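Local coordinates for protein probable hydrolase (Pseudomonas aeruginosa, PDB 3OM8) that probably acts as an alpha/beta-fold hydrolase, possibly a 3-oxoadipate enol-lactonase, at residues Leu17-Asp22 and Arg55-Asp60. Sequence-based numbering, arbitrary orientation.
Sequences LAYRLD and RVLRYD
Bends at chi3 in both Arg20 (-84°) and Arg58 (-66°) bring their guanidinium groups to the carboxylate of Asp22, on one face of an antiparallel pair in the central sheet of the alpha/beta hydrolase fold. Strand 16-22 here borders strand 55-59, where the sheet turns from antiparallel to parallel. Asp22 is gripped from two strands. Arg58 NH2 reaches Asp22 OD2 at 3.1 Å, within its own guanidinium plane but above that of the carboxylate, while Arg20 NH2 meets Asp22 OD1 at 2.9 Å, on the syn side but well tilted out of the carboxylate plane, and Arg20 NE adds a weak bond to Asp22 OD2. The shared carboxylate probably offsets the closeness of the two arginines, which also bond elsewhere, Arg58 to Asp44 and Arg20 to Asn5 O. On the other face, Leu21 CD2 packs on Leu57 CB at 3.8 Å, as Leu57 CD1 comes obliquely to the Tyr19 ring; helix 76-90 packs against this side. Paired backbone bonds join Arg20 with Arg58 and Asp22 with Val56, and Asp60 N extends the ladder to Ala18 O. A water accepts from Arg58 NE at 2.7 Å and lies 2.6 Å from Asp22 OD2.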
loop_
_atom_site.group_PDB
_atom_site.type_symbol
_atom_site.label_atom_id
_atom_site.label_comp_id
_atom_site.label_asym_id
_atom_site.label_seq_id
_atom_site.Cartn_x
_atom_site.Cartn_y
_atom_site.Cartn_z
ATOM N N LEU B 17 0.270 -1.234 -36.644
ATOM C CA LEU B 17 0.565 -0.668 -35.316
ATOM C C LEU B 17 1.709 0.336 -35.373
ATOM O O LEU B 17 2.788 0.031 -35.873
ATOM C CB LEU B 17 0.920 -1.772 -34.318
ATOM C CG LEU B 17 -0.179 -2.786 -34.014
ATOM C CD1 LEU B 17 0.316 -3.802 -33.004
ATOM C CD2 LEU B 17 -1.422 -2.082 -33.509
ATOM N N ALA B 18 1.464 1.537 -34.870
ATOM C CA ALA B 18 2.487 2.566 -34.841
ATOM C C ALA B 18 3.322 2.401 -33.579
ATOM O O ALA B 18 2.780 2.187 -32.499
ATOM C CB ALA B 18 1.849 3.929 -34.866
ATOM N N TYR B 19 4.637 2.505 -33.709
ATOM C CA TYR B 19 5.510 2.386 -32.550
ATOM C C TYR B 19 6.790 3.202 -32.707
ATOM O O TYR B 19 7.129 3.624 -33.815
ATOM C CB TYR B 19 5.829 0.913 -32.273
ATOM C CG TYR B 19 6.741 0.254 -33.286
ATOM C CD1 TYR B 19 8.094 0.085 -33.022
ATOM C CD2 TYR B 19 6.251 -0.212 -34.491
ATOM C CE1 TYR B 19 8.939 -0.527 -33.939
ATOM C CE2 TYR B 19 7.085 -0.826 -35.415
ATOM C CZ TYR B 19 8.423 -0.985 -35.135
ATOM O OH TYR B 19 9.249 -1.595 -36.055
ATOM N N ARG B 20 7.478 3.441 -31.588
ATOM C CA ARG B 20 8.785 4.092 -31.604
ATOM C C ARG B 20 9.672 3.664 -30.433
ATOM O O ARG B 20 9.184 3.340 -29.345
ATOM C CB ARG B 20 8.666 5.624 -31.657
ATOM C CG ARG B 20 8.178 6.298 -30.384
ATOM C CD ARG B 20 8.201 7.818 -30.524
ATOM N NE ARG B 20 9.515 8.382 -30.234
ATOM C CZ ARG B 20 10.465 8.616 -31.138
ATOM N NH1 ARG B 20 10.258 8.341 -32.417
ATOM N NH2 ARG B 20 11.635 9.129 -30.759
ATOM N N LEU B 21 10.980 3.659 -30.677
ATOM C CA LEU B 21 11.960 3.366 -29.639
ATOM C C LEU B 21 12.719 4.626 -29.237
ATOM O O LEU B 21 13.068 5.458 -30.081
ATOM C CB LEU B 21 12.920 2.275 -30.105
ATOM C CG LEU B 21 12.193 0.955 -30.359
ATOM C CD1 LEU B 21 12.573 0.363 -31.701
ATOM C CD2 LEU B 21 12.450 -0.028 -29.238
ATOM N N ASP B 22 12.946 4.767 -27.936
ATOM C CA ASP B 22 13.727 5.878 -27.399
ATOM C C ASP B 22 14.816 5.353 -26.491
ATOM O O ASP B 22 14.619 4.365 -25.789
ATOM C CB ASP B 22 12.835 6.856 -26.634
ATOM C CG ASP B 22 11.963 7.683 -27.556
ATOM O OD1 ASP B 22 12.448 8.733 -28.028
ATOM O OD2 ASP B 22 10.801 7.276 -27.818
ATOM N N ARG B 55 16.180 1.052 -22.923
ATOM C CA ARG B 55 15.648 1.353 -24.238
ATOM C C ARG B 55 14.144 1.211 -24.117
ATOM O O ARG B 55 13.644 0.142 -23.768
ATOM C CB ARG B 55 16.174 0.359 -25.265
ATOM C CG ARG B 55 15.993 0.795 -26.700
ATOM C CD ARG B 55 16.422 -0.305 -27.630
ATOM N NE ARG B 55 16.592 0.177 -28.996
ATOM C CZ ARG B 55 16.696 -0.620 -30.051
ATOM N NH1 ARG B 55 16.857 -0.104 -31.260
ATOM N NH2 ARG B 55 16.634 -1.936 -29.888
ATOM N N VAL B 56 13.422 2.296 -24.382
ATOM C CA VAL B 56 11.971 2.298 -24.198
ATOM C C VAL B 56 11.183 2.080 -25.496
ATOM O O VAL B 56 11.226 2.904 -26.414
ATOM C CB VAL B 56 11.502 3.598 -23.511
ATOM C CG1 VAL B 56 9.987 3.608 -23.341
ATOM C CG2 VAL B 56 12.187 3.746 -22.166
ATOM N N LEU B 57 10.473 0.959 -25.563
ATOM C CA LEU B 57 9.556 0.687 -26.665
ATOM C C LEU B 57 8.170 1.187 -26.305
ATOM O O LEU B 57 7.605 0.760 -25.300
ATOM C CB LEU B 57 9.478 -0.811 -26.955
ATOM C CG LEU B 57 8.327 -1.246 -27.879
ATOM C CD1 LEU B 57 8.618 -0.848 -29.310
ATOM C CD2 LEU B 57 8.114 -2.746 -27.790
ATOM N N ARG B 58 7.644 2.105 -27.116
ATOM C CA ARG B 58 6.274 2.607 -26.966
ATOM C C ARG B 58 5.469 2.306 -28.232
ATOM O O ARG B 58 6.030 2.261 -29.323
ATOM C CB ARG B 58 6.275 4.113 -26.708
ATOM C CG ARG B 58 6.702 4.513 -25.296
ATOM C CD ARG B 58 6.544 6.001 -25.102
ATOM N NE ARG B 58 7.454 6.761 -25.949
ATOM C CZ ARG B 58 7.363 8.072 -26.157
ATOM N NH1 ARG B 58 6.391 8.771 -25.591
ATOM N NH2 ARG B 58 8.239 8.681 -26.941
ATOM N N TYR B 59 4.162 2.095 -28.090
ATOM C CA TYR B 59 3.300 1.881 -29.253
ATOM C C TYR B 59 1.873 2.364 -28.987
ATOM O O TYR B 59 1.436 2.439 -27.831
ATOM C CB TYR B 59 3.293 0.403 -29.657
ATOM C CG TYR B 59 2.513 -0.481 -28.705
ATOM C CD1 TYR B 59 1.285 -1.011 -29.073
ATOM C CD2 TYR B 59 2.994 -0.770 -27.428
ATOM C CE1 TYR B 59 0.561 -1.820 -28.210
ATOM C CE2 TYR B 59 2.275 -1.573 -26.554
ATOM C CZ TYR B 59 1.054 -2.090 -26.950
ATOM O OH TYR B 59 0.315 -2.890 -26.106
ATOM N N ASP B 60 1.161 2.722 -30.055
ATOM C CA ASP B 60 -0.264 3.010 -29.954
ATOM C C ASP B 60 -1.017 1.700 -30.118
ATOM O O ASP B 60 -0.838 0.986 -31.103
ATOM C CB ASP B 60 -0.693 4.032 -31.007
ATOM C CG ASP B 60 -0.240 5.434 -30.661
ATOM O OD1 ASP B 60 0.056 5.652 -29.470
ATOM O OD2 ASP B 60 -0.178 6.314 -31.556
HETATM O O HOH W 1 9.509 5.282 -26.827
#